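Local structure of extracellular solute-binding protein, family 5 (Chelativorans sp., 6WM6) at residues I474-T479 with E493-A498; F466-A471 with A509-A514; G375-A380 with A430-K435; K379-L384 with Y389-G394. The protein is a periplasmic solute-binding protein that binds EDTA and other aminopolycarboxylates, probably handing them to an ABC transporter for uptake. All blocks are in the same frame, centred on the assembly; numbering follows the deposited sequence.

Contact 1 (I474-T479 with E493-A498); sequences IFLRDT and EIIGKA
Ile495 joins Phe475 and Leu476 in a small, wholly apolar loop-to-helix contact, where the chain leaving helix 467-474 runs into a type II beta turn (Leu476 to Thr479) and lies against helix 489-499. No hydrogen bond crosses between 474-479 and 493-498. A single methyl does the touching on the helix side. With CG1 beside the backbone N (chi1 -70°) and the branch extended (chi2 169°), Ile495 reaches out from its helix and places CD1 against two consecutive residues of the loop. One is Phe475, whose CB lies 3.8 Å from Ile495 CD1; the other is Leu476, whose CD1 methyl also comes to 3.8 Å from Ile495 CD1. Phe475 leaves its backbone in the direction of the helix, while Leu476 starts off to one side and brings only its branched end over. Ile495 also rests on Ala471 and on Leu511 of helix 504-521, which places the contact at the edge of a three-helix core. The Phe475 side chain also touches Ile491, and its ring makes a T-shaped, edge-to-face pair with Phe486. One face of that ring is covered by its own predecessor in the chain, with Ile474 CG2 standing 3.6 Å above the ring centre.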
loop_
_atom_site.group_PDB
_atom_site.type_symbol
_atom_site.label_atom_id
_atom_site.label_comp_id
_atom_site.label_asym_id
_atom_site.label_seq_id
_atom_site.Cartn_x
_atom_site.Cartn_y
_atom_site.Cartn_z
ATOM N N ILE A 474 0.479 -1.628 12.929
ATOM C CA ILE A 474 -0.254 -2.882 12.924
ATOM C C ILE A 474 -0.187 -3.585 14.274
ATOM O O ILE A 474 -1.153 -4.225 14.683
ATOM C CB ILE A 474 0.289 -3.833 11.826
ATOM C CG1 ILE A 474 -0.032 -3.335 10.431
ATOM C CG2 ILE A 474 -0.281 -5.256 12.037
ATOM C CD1 ILE A 474 0.642 -4.197 9.367
ATOM N N PHE A 475 0.965 -3.574 14.946
ATOM C CA PHE A 475 1.234 -4.514 16.028
ATOM C C PHE A 475 1.184 -3.881 17.409
ATOM O O PHE A 475 1.371 -4.590 18.394
ATOM C CB PHE A 475 2.582 -5.224 15.832
ATOM C CG PHE A 475 2.643 -6.054 14.581
ATOM C CD1 PHE A 475 2.161 -7.367 14.573
ATOM C CD2 PHE A 475 3.181 -5.561 13.407
ATOM C CE1 PHE A 475 2.207 -8.132 13.423
ATOM C CE2 PHE A 475 3.222 -6.318 12.261
ATOM C CZ PHE A 475 2.713 -7.601 12.265
ATOM N N LEU A 476 0.944 -2.585 17.499
ATOM C CA LEU A 476 0.948 -1.896 18.787
ATOM C C LEU A 476 -0.458 -1.900 19.356
ATOM O O LEU A 476 -1.457 -1.865 18.621
ATOM C CB LEU A 476 1.446 -0.462 18.617
ATOM C CG LEU A 476 2.958 -0.200 18.680
ATOM C CD1 LEU A 476 3.770 -1.201 17.895
ATOM C CD2 LEU A 476 3.257 1.212 18.192
ATOM N N ARG A 477 -0.544 -1.971 20.675
ATOM C CA ARG A 477 -1.834 -1.769 21.312
ATOM C C ARG A 477 -2.376 -0.407 20.875
ATOM O O ARG A 477 -1.630 0.567 20.729
ATOM C CB ARG A 477 -1.680 -1.800 22.829
ATOM C CG ARG A 477 -1.247 -3.132 23.388
ATOM C CD ARG A 477 -0.715 -2.959 24.804
ATOM N NE ARG A 477 0.648 -2.428 24.818
ATOM C CZ ARG A 477 1.343 -2.185 25.924
ATOM N NH1 ARG A 477 0.805 -2.419 27.114
ATOM N NH2 ARG A 477 2.576 -1.707 25.841
ATOM N N ASP A 478 -3.670 -0.352 20.604
ATOM C CA ASP A 478 -4.338 0.912 20.310
ATOM C C ASP A 478 -3.850 1.567 19.017
ATOM O O ASP A 478 -3.837 2.793 18.906
ATOM C CB ASP A 478 -4.212 1.903 21.476
ATOM C CG ASP A 478 -4.678 1.318 22.795
ATOM O OD1 ASP A 478 -5.585 0.458 22.782
ATOM O OD2 ASP A 478 -4.137 1.721 23.845
ATOM N N THR A 479 -3.474 0.776 18.013
ATOM C CA THR A 479 -3.156 1.320 16.699
ATOM C C THR A 479 -4.252 0.987 15.693
ATOM O O THR A 479 -5.052 0.065 15.881
ATOM C CB THR A 479 -1.793 0.857 16.157
ATOM O OG1 THR A 479 -1.637 -0.558 16.312
ATOM C CG2 THR A 479 -0.662 1.594 16.861
ATOM N N GLU A 493 8.513 -2.562 22.048
ATOM C CA GLU A 493 9.859 -2.075 22.318
ATOM C C GLU A 493 10.782 -2.386 21.145
ATOM O O GLU A 493 11.582 -1.535 20.722
ATOM C CB GLU A 493 10.377 -2.702 23.606
ATOM C CG GLU A 493 11.841 -2.432 23.923
ATOM C CD GLU A 493 12.315 -3.200 25.149
ATOM O OE1 GLU A 493 11.609 -4.141 25.577
ATOM O OE2 GLU A 493 13.390 -2.861 25.685
ATOM N N ILE A 494 10.694 -3.604 20.609
ATOM C CA ILE A 494 11.533 -3.985 19.483
ATOM C C ILE A 494 11.238 -3.126 18.266
ATOM O O ILE A 494 12.164 -2.665 17.585
ATOM C CB ILE A 494 11.332 -5.475 19.160
ATOM C CG1 ILE A 494 11.873 -6.372 20.275
ATOM C CG2 ILE A 494 12.021 -5.823 17.831
ATOM C CD1 ILE A 494 11.283 -7.756 20.260
ATOM N N ILE A 495 9.956 -2.892 17.976
ATOM C CA ILE A 495 9.591 -2.076 16.823
ATOM C C ILE A 495 10.153 -0.667 16.977
ATOM O O ILE A 495 10.673 -0.090 16.017
ATOM C CB ILE A 495 8.059 -2.085 16.621
ATOM C CG1 ILE A 495 7.588 -3.454 16.148
ATOM C CG2 ILE A 495 7.646 -0.968 15.665
ATOM C CD1 ILE A 495 6.075 -3.646 16.162
ATOM N N GLY A 496 10.113 -0.123 18.193
ATOM C CA GLY A 496 10.639 1.212 18.414
ATOM C C GLY A 496 12.144 1.274 18.215
ATOM O O GLY A 496 12.666 2.217 17.602
ATOM N N LYS A 497 12.866 0.258 18.699
ATOM C CA LYS A 497 14.306 0.217 18.457
ATOM C C LYS A 497 14.605 0.071 16.971
ATOM O O LYS A 497 15.519 0.709 16.444
ATOM C CB LYS A 497 14.941 -0.933 19.240
ATOM C CG LYS A 497 14.996 -0.662 20.735
ATOM C CD LYS A 497 15.513 -1.854 21.515
ATOM C CE LYS A 497 15.594 -1.533 23.001
ATOM N NZ LYS A 497 16.068 -2.702 23.793
ATOM N N ALA A 498 13.805 -0.720 16.258
ATOM C CA ALA A 498 14.036 -0.901 14.837
ATOM C C ALA A 498 13.781 0.394 14.067
ATOM O O ALA A 498 14.480 0.698 13.091
ATOM C CB ALA A 498 13.128 -2.016 14.307
#

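Contact 2 (F466-A471 with A509-A514)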
loop_
_atom_site.group_PDB
_atom_site.type_symbol
_atom_site.label_atom_id
_atom_site.label_comp_id
_atom_site.label_asym_id
_atom_site.label_seq_id
_atom_site.Cartn_x
_atom_site.Cartn_y
_atom_site.Cartn_z
ATOM N N PHE A 466 9.855 0.868 4.638
ATOM C CA PHE A 466 10.460 0.660 5.954
ATOM C C PHE A 466 9.588 -0.287 6.762
ATOM O O PHE A 466 8.579 0.143 7.352
ATOM C CB PHE A 466 10.618 1.997 6.687
ATOM C CG PHE A 466 11.467 2.980 5.947
ATOM C CD1 PHE A 466 12.833 2.823 5.905
ATOM C CD2 PHE A 466 10.890 4.050 5.299
ATOM C CE1 PHE A 466 13.627 3.739 5.206
ATOM C CE2 PHE A 466 11.680 4.968 4.608
ATOM C CZ PHE A 466 13.031 4.792 4.564
ATOM N N PRO A 467 9.938 -1.565 6.848
ATOM C CA PRO A 467 9.121 -2.503 7.636
ATOM C C PRO A 467 8.839 -2.053 9.046
ATOM O O PRO A 467 7.732 -2.296 9.559
ATOM C CB PRO A 467 9.954 -3.790 7.592
ATOM C CG PRO A 467 10.594 -3.738 6.245
ATOM C CD PRO A 467 10.965 -2.266 6.049
ATOM N N ALA A 468 9.786 -1.376 9.707
ATOM C CA ALA A 468 9.566 -0.992 11.096
ATOM C C ALA A 468 8.504 0.085 11.217
ATOM O O ALA A 468 7.816 0.152 12.241
ATOM C CB ALA A 468 10.864 -0.499 11.726
ATOM N N VAL A 469 8.375 0.946 10.200
ATOM C CA VAL A 469 7.336 1.975 10.210
ATOM C C VAL A 469 5.970 1.332 10.036
ATOM O O VAL A 469 5.027 1.613 10.785
ATOM C CB VAL A 469 7.620 3.050 9.151
ATOM C CG1 VAL A 469 6.448 4.060 9.102
ATOM C CG2 VAL A 469 8.932 3.764 9.472
ATOM N N LYS A 470 5.855 0.410 9.081
ATOM C CA LYS A 470 4.582 -0.275 8.895
ATOM C C LYS A 470 4.205 -1.056 10.137
ATOM O O LYS A 470 3.040 -1.051 10.568
ATOM C CB LYS A 470 4.650 -1.214 7.689
ATOM C CG LYS A 470 3.400 -2.066 7.450
ATOM C CD LYS A 470 2.226 -1.189 7.110
ATOM C CE LYS A 470 0.999 -2.015 6.737
ATOM N NZ LYS A 470 -0.055 -1.126 6.242
ATOM N N ALA A 471 5.175 -1.729 10.745
ATOM C CA ALA A 471 4.881 -2.554 11.908
ATOM C C ALA A 471 4.300 -1.737 13.041
ATOM O O ALA A 471 3.428 -2.226 13.777
ATOM C CB ALA A 471 6.154 -3.271 12.348
ATOM N N ALA A 509 17.456 -6.497 11.170
ATOM C CA ALA A 509 18.038 -7.398 12.154
ATOM C C ALA A 509 17.308 -7.261 13.484
ATOM O O ALA A 509 16.980 -8.260 14.130
ATOM C CB ALA A 509 19.526 -7.130 12.307
ATOM N N ILE A 510 17.026 -6.021 13.901
ATOM C CA ILE A 510 16.313 -5.792 15.158
ATOM C C ILE A 510 14.876 -6.298 15.059
ATOM O O ILE A 510 14.384 -7.036 15.928
ATOM C CB ILE A 510 16.354 -4.295 15.495
ATOM C CG1 ILE A 510 17.791 -3.804 15.758
ATOM C CG2 ILE A 510 15.459 -4.008 16.709
ATOM C CD1 ILE A 510 17.918 -2.290 15.654
ATOM N N LEU A 511 14.177 -5.904 13.993
ATOM C CA LEU A 511 12.755 -6.196 13.841
ATOM C C LEU A 511 12.480 -7.687 13.693
ATOM O O LEU A 511 11.370 -8.143 14.036
ATOM C CB LEU A 511 12.211 -5.413 12.648
ATOM C CG LEU A 511 10.692 -5.423 12.454
ATOM C CD1 LEU A 511 10.014 -4.657 13.559
ATOM C CD2 LEU A 511 10.354 -4.812 11.110
ATOM N N SER A 512 13.457 -8.459 13.224
ATOM C CA SER A 512 13.269 -9.900 13.092
ATOM C C SER A 512 12.773 -10.532 14.393
ATOM O O SER A 512 11.970 -11.464 14.353
ATOM C CB SER A 512 14.574 -10.575 12.643
ATOM O OG SER A 512 14.890 -10.206 11.318
ATOM N N GLU A 513 13.258 -10.056 15.548
ATOM C CA GLU A 513 12.807 -10.605 16.824
ATOM C C GLU A 513 11.319 -10.385 17.032
ATOM O O GLU A 513 10.619 -11.259 17.578
ATOM C CB GLU A 513 13.625 -10.001 17.970
ATOM C CG GLU A 513 13.345 -10.683 19.296
ATOM C CD GLU A 513 14.059 -10.053 20.484
ATOM O OE1 GLU A 513 14.802 -9.054 20.315
ATOM O OE2 GLU A 513 13.871 -10.568 21.616
ATOM N N ALA A 514 10.804 -9.234 16.613
ATOM C CA ALA A 514 9.373 -8.976 16.733
ATOM C C ALA A 514 8.577 -9.870 15.797
ATOM O O ALA A 514 7.497 -10.326 16.153
ATOM C CB ALA A 514 9.070 -7.510 16.443
#
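Leu511 is the bump here, and the hollow it enters is formed by the first turns of helix 467-474, between Pro467, Ala468 and Ala471. Its two methyls divide the work. CD2 makes the closer approaches, 3.7 Å from Pro467 CB and 3.8 Å from Ala468 N, with Ala468 CB flanking it at 4.4 Å from the same CD2. CD1 turns toward the next helical turn, where Ala471 CB lies 4.3 Å from Leu511 CD1. Two small alanines and a proline ring leave a surface that one branched side chain spans. The leucine stands out from its own helix with CG opposite the backbone N (chi1 -171°). In the fold this is helix-on-helix packing inside a three-helix cluster formed by helices 467-474, 489-499 and 504-521: segments 467-471 and 509-514 of the first and last run 34° from parallel, their axes 10.7 Å apart at closest approach. Pro467 sits in the first turn of its helix, directly after the N-cap residue Phe466, and presents its ring to the leucine. Ser507, one turn before Leu511 on helix 504-521, also touches Ala468.

Contact 3 (G375-A380 with A430-K435)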
loop_
_atom_site.group_PDB
_atom_site.type_symbol
_atom_site.label_atom_id
_atom_site.label_comp_id
_atom_site.label_asym_id
_atom_site.label_seq_id
_atom_site.Cartn_x
_atom_site.Cartn_y
_atom_site.Cartn_z
ATOM N N GLY A 375 -0.176 -28.205 6.518
ATOM C CA GLY A 375 -1.221 -29.159 6.197
ATOM C C GLY A 375 -1.195 -30.382 7.080
ATOM O O GLY A 375 -1.607 -31.467 6.639
ATOM N N ASP A 376 -0.734 -30.246 8.312
ATOM C CA ASP A 376 -0.418 -31.387 9.179
ATOM C C ASP A 376 -1.570 -31.589 10.157
ATOM O O ASP A 376 -1.557 -31.077 11.281
ATOM C CB ASP A 376 0.901 -31.124 9.900
ATOM C CG ASP A 376 1.445 -32.359 10.591
ATOM O OD1 ASP A 376 0.672 -33.333 10.805
ATOM O OD2 ASP A 376 2.646 -32.344 10.924
ATOM N N VAL A 377 -2.573 -32.350 9.714
ATOM C CA VAL A 377 -3.783 -32.543 10.508
ATOM C C VAL A 377 -3.477 -33.278 11.807
ATOM O O VAL A 377 -4.019 -32.943 12.865
ATOM C CB VAL A 377 -4.852 -33.275 9.677
ATOM C CG1 VAL A 377 -5.988 -33.754 10.575
ATOM C CG2 VAL A 377 -5.381 -32.361 8.596
ATOM N N GLU A 378 -2.621 -34.302 11.756
ATOM C CA GLU A 378 -2.333 -35.050 12.976
ATOM C C GLU A 378 -1.639 -34.173 14.012
ATOM O O GLU A 378 -1.948 -34.249 15.206
ATOM C CB GLU A 378 -1.541 -36.315 12.660
ATOM C CG GLU A 378 -2.360 -37.368 11.902
ATOM C CD GLU A 378 -3.695 -37.681 12.569
ATOM O OE1 GLU A 378 -3.713 -37.892 13.801
ATOM O OE2 GLU A 378 -4.727 -37.694 11.861
ATOM N N LYS A 379 -0.734 -33.292 13.575
ATOM C CA LYS A 379 -0.123 -32.370 14.528
ATOM C C LYS A 379 -1.160 -31.391 15.073
ATOM O O LYS A 379 -1.175 -31.105 16.282
ATOM C CB LYS A 379 1.047 -31.631 13.873
ATOM C CG LYS A 379 1.773 -30.688 14.807
ATOM C CD LYS A 379 2.980 -30.046 14.133
ATOM C CE LYS A 379 4.014 -29.581 15.150
ATOM N NZ LYS A 379 3.511 -28.501 16.044
ATOM N N ALA A 380 -2.025 -30.863 14.195
ATOM C CA ALA A 380 -3.071 -29.954 14.643
ATOM C C ALA A 380 -3.985 -30.622 15.664
ATOM O O ALA A 380 -4.355 -30.009 16.683
ATOM C CB ALA A 380 -3.877 -29.483 13.437
ATOM N N ALA A 430 -11.938 -28.781 8.370
ATOM C CA ALA A 430 -13.069 -29.662 8.627
ATOM C C ALA A 430 -12.648 -30.931 9.359
ATOM O O ALA A 430 -13.395 -31.369 10.251
ATOM C CB ALA A 430 -13.791 -29.979 7.315
ATOM N N PRO A 431 -11.499 -31.545 9.066
ATOM C CA PRO A 431 -11.087 -32.738 9.834
ATOM C C PRO A 431 -10.838 -32.477 11.310
ATOM O O PRO A 431 -10.786 -33.436 12.098
ATOM C CB PRO A 431 -9.806 -33.196 9.125
ATOM C CG PRO A 431 -9.917 -32.644 7.743
ATOM C CD PRO A 431 -10.656 -31.335 7.870
ATOM N N LEU A 432 -10.657 -31.225 11.723
ATOM C CA LEU A 432 -10.535 -30.900 13.136
ATOM C C LEU A 432 -11.883 -30.854 13.842
ATOM O O LEU A 432 -11.916 -30.636 15.059
ATOM C CB LEU A 432 -9.843 -29.552 13.308
ATOM C CG LEU A 432 -8.480 -29.400 12.639
ATOM C CD1 LEU A 432 -7.880 -28.028 12.975
ATOM C CD2 LEU A 432 -7.520 -30.528 13.024
ATOM N N GLY A 433 -12.980 -31.060 13.117
ATOM C CA GLY A 433 -14.294 -30.925 13.710
ATOM C C GLY A 433 -14.823 -29.515 13.735
ATOM O O GLY A 433 -15.728 -29.214 14.516
ATOM N N LEU A 434 -14.255 -28.621 12.921
ATOM C CA LEU A 434 -14.671 -27.229 12.847
ATOM C C LEU A 434 -15.481 -26.973 11.589
ATOM O O LEU A 434 -15.252 -27.575 10.539
ATOM C CB LEU A 434 -13.432 -26.326 12.825
ATOM C CG LEU A 434 -12.626 -26.357 14.126
ATOM C CD1 LEU A 434 -11.271 -25.682 13.918
ATOM C CD2 LEU A 434 -13.387 -25.660 15.239
ATOM N N LYS A 435 -16.461 -26.078 11.724
ATOM C CA LYS A 435 -17.273 -25.616 10.606
ATOM C C LYS A 435 -17.052 -24.119 10.441
ATOM O O LYS A 435 -16.603 -23.435 11.361
ATOM C CB LYS A 435 -18.754 -25.866 10.856
ATOM C CG LYS A 435 -19.126 -27.331 11.020
ATOM C CD LYS A 435 -20.536 -27.470 11.587
ATOM C CE LYS A 435 -20.832 -28.905 11.996
ATOM N NZ LYS A 435 -21.987 -29.006 12.935
#
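Val377, in the first turn of helix 377-386, faces the short 3-10 turn 430-432, and its CA comes to 7.3 Å from the CA of Pro431, the nearest backbone approach of the two segments. Four side chains meet across it. Val377 directs its CG1 methyl, set opposite the backbone N by chi1 of 167°, at the ring of Pro431, where CB is 4.1 Å from Val377 CG1; the two side chains cross at about a right angle. One turn along the helix, Ala380 CB meets Leu432 CD2 at 3.8 Å. Leu432 does not start out toward the helix, but its extended branch carries CD2 in between Val377 and Ala380, with Val377 CG1 4.3 Å from that methyl. Segment 430-435 connects helix 416-429 to strand 436-439 within a beta-alpha-beta unit whose first strand, 407-410, pairs parallel with 436-439. The contact thus sets the start of one helix against the bend through which the chain leaves another. Ala330 touches both Ala380 and Leu432, adding helix 321-330 to the apolar patch. Both segments are also held internally. Asp376 is the N-cap of helix 377-386, its OD1 accepting from Lys379 N at 3.1 Å in a fairly straight bond (162°), although the amide approaches from well above the carboxylate plane. In the other segment, Gly433 N closes the turn on Ala430 O at 2.9 Å, and Gly433 takes the positive phi that lets the chain swing on toward strand 436-439.

Contact 4 (K379-L384 with Y389-G394); sequences KAKGIL and YKLSGG
Tyr389 offers one face of its ring to Leu384, whose CD2 methyl stands 4.0 Å above the ring plane, displaced from the centre toward the rim. This is a CH-pi contact, with CD2 4.2 Å from the ring centroid and 18° off the normal. The Tyr389 side chain also touches Leu323 of helix 321-330, Leu396 of strand 395-397, and Pro399 and Val404 in loops, so the ring is mostly in apolar company. With CG beside the backbone N, chi1 of -67° brings the ring over the leucine five residues earlier. The backbones are tied at the same place: Tyr389 N donates to Leu384 O at 3.0 Å, the bond bent at the hydrogen (146°) and the donor lying above the carbonyl plane. The same Leu384 O also lies 3.5 Å from Tyr389 CD1. That bond closes the short passage from helix 377-386 into strand 390-392, the first strand of a small beta hairpin paired with 395-397. Gly393 and Gly394 make its tip, both with positive phi and with backbone angles close to those of a type I' turn. Two residues beyond the tyrosine, Leu391 also faces the helix, and its CD1 lies 4.2 Å from Lys381 CE, the aliphatic part of the lysine chain resting near the leucine methyl. The Tyr389 hydroxyl is hydrogen-bonded to Asp320 OD2. Two bonds thus tie the residue at its backbone and at the far end of its ring, setting the position and direction of the side chain, while the leucine methyl and the neighbouring apolar groups probably resist turning of the ring.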
loop_
_atom_site.group_PDB
_atom_site.type_symbol
_atom_site.label_atom_id
_atom_site.label_comp_id
_atom_site.label_asym_id
_atom_site.label_seq_id
_atom_site.Cartn_x
_atom_site.Cartn_y
_atom_site.Cartn_z
ATOM N N LYS A 379 -0.734 -33.292 13.575
ATOM C CA LYS A 379 -0.123 -32.370 14.528
ATOM C C LYS A 379 -1.160 -31.391 15.073
ATOM O O LYS A 379 -1.175 -31.105 16.282
ATOM C CB LYS A 379 1.047 -31.631 13.873
ATOM C CG LYS A 379 1.773 -30.688 14.807
ATOM C CD LYS A 379 2.980 -30.046 14.133
ATOM C CE LYS A 379 4.014 -29.581 15.150
ATOM N NZ LYS A 379 3.511 -28.501 16.044
ATOM N N ALA A 380 -2.025 -30.863 14.195
ATOM C CA ALA A 380 -3.071 -29.954 14.643
ATOM C C ALA A 380 -3.985 -30.622 15.664
ATOM O O ALA A 380 -4.355 -30.009 16.683
ATOM C CB ALA A 380 -3.877 -29.483 13.437
ATOM N N LYS A 381 -4.377 -31.880 15.414
ATOM C CA LYS A 381 -5.212 -32.595 16.377
ATOM C C LYS A 381 -4.480 -32.765 17.698
ATOM O O LYS A 381 -5.098 -32.680 18.763
ATOM C CB LYS A 381 -5.614 -33.956 15.813
ATOM C CG LYS A 381 -6.699 -33.909 14.771
ATOM C CD LYS A 381 -6.976 -35.318 14.241
ATOM C CE LYS A 381 -8.145 -35.358 13.274
ATOM N NZ LYS A 381 -8.320 -36.731 12.717
ATOM N N GLY A 382 -3.167 -32.999 17.649
ATOM C CA GLY A 382 -2.396 -33.107 18.876
ATOM C C GLY A 382 -2.392 -31.820 19.673
ATOM O O GLY A 382 -2.535 -31.832 20.895
ATOM N N ILE A 383 -2.228 -30.684 18.990
ATOM C CA ILE A 383 -2.289 -29.389 19.663
ATOM C C ILE A 383 -3.621 -29.240 20.382
ATOM O O ILE A 383 -3.684 -28.786 21.532
ATOM C CB ILE A 383 -2.062 -28.254 18.639
ATOM C CG1 ILE A 383 -0.617 -28.312 18.117
ATOM C CG2 ILE A 383 -2.346 -26.909 19.263
ATOM C CD1 ILE A 383 -0.379 -27.456 16.876
ATOM N N LEU A 384 -4.709 -29.602 19.707
ATOM C CA LEU A 384 -6.024 -29.486 20.328
ATOM C C LEU A 384 -6.167 -30.427 21.519
ATOM O O LEU A 384 -6.659 -30.020 22.570
ATOM C CB LEU A 384 -7.100 -29.796 19.286
ATOM C CG LEU A 384 -7.210 -28.715 18.203
ATOM C CD1 LEU A 384 -8.148 -29.170 17.106
ATOM C CD2 LEU A 384 -7.666 -27.390 18.795
ATOM N N TYR A 389 -9.244 -30.059 24.180
ATOM C CA TYR A 389 -10.357 -30.222 23.260
ATOM C C TYR A 389 -10.539 -31.697 22.918
ATOM O O TYR A 389 -9.614 -32.516 23.031
ATOM C CB TYR A 389 -10.068 -29.467 21.949
ATOM C CG TYR A 389 -10.018 -27.958 22.058
ATOM C CD1 TYR A 389 -8.913 -27.303 22.586
ATOM C CD2 TYR A 389 -11.078 -27.178 21.629
ATOM C CE1 TYR A 389 -8.870 -25.935 22.701
ATOM C CE2 TYR A 389 -11.048 -25.798 21.739
ATOM C CZ TYR A 389 -9.937 -25.182 22.257
ATOM O OH TYR A 389 -9.909 -23.808 22.364
ATOM N N LYS A 390 -11.744 -32.046 22.486
ATOM C CA LYS A 390 -12.074 -33.417 22.134
ATOM C C LYS A 390 -13.005 -33.420 20.934
ATOM O O LYS A 390 -13.828 -32.523 20.770
ATOM C CB LYS A 390 -12.752 -34.155 23.287
ATOM C CG LYS A 390 -11.848 -34.355 24.487
ATOM C CD LYS A 390 -12.421 -35.378 25.442
ATOM C CE LYS A 390 -11.386 -35.798 26.463
ATOM N NZ LYS A 390 -11.852 -36.957 27.269
ATOM N N LEU A 391 -12.859 -34.439 20.091
ATOM C CA LEU A 391 -13.779 -34.670 18.985
ATOM C C LEU A 391 -14.901 -35.586 19.458
ATOM O O LEU A 391 -14.645 -36.616 20.093
ATOM C CB LEU A 391 -13.043 -35.305 17.811
ATOM C CG LEU A 391 -12.416 -34.330 16.819
ATOM C CD1 LEU A 391 -11.490 -35.044 15.844
ATOM C CD2 LEU A 391 -13.518 -33.591 16.067
ATOM N N SER A 392 -16.140 -35.206 19.162
ATOM C CA SER A 392 -17.309 -36.000 19.536
ATOM C C SER A 392 -18.322 -35.926 18.402
ATOM O O SER A 392 -18.870 -34.852 18.123
ATOM C CB SER A 392 -17.929 -35.496 20.838
ATOM O OG SER A 392 -19.195 -36.092 21.055
ATOM N N GLY A 393 -18.581 -37.062 17.763
ATOM C CA GLY A 393 -19.551 -37.085 16.683
ATOM C C GLY A 393 -19.188 -36.164 15.539
ATOM O O GLY A 393 -20.073 -35.536 14.945
ATOM N N GLY A 394 -17.901 -36.061 15.223
ATOM C CA GLY A 394 -17.449 -35.206 14.146
ATOM C C GLY A 394 -17.423 -33.728 14.454
ATOM O O GLY A 394 -17.127 -32.930 13.549
#

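The four contacts fall into two pairs. Contacts 1 and 2 have centres 9 Å apart and belong to one three-helix cluster; contact 1 is nested inside the chain loop that contact 2 closes, and the two touch where Ile494 CG2 meets Ala514 CB at 3.7 Å. Contacts 3 and 4, 7 Å apart, start from the same helix, 377-386, and join where Leu432 CD2 lies 3.9 Å from Lys381 CG and where Leu391 packs on Gly433. The pairs themselves do not meet: contacts 2 and 3 have centres 32 Å apart, with about 19 Å between nearest atoms. Contacts 3 and 4 lie farther out, 34 and 39 Å from the chain's centre, than contacts 1 and 2.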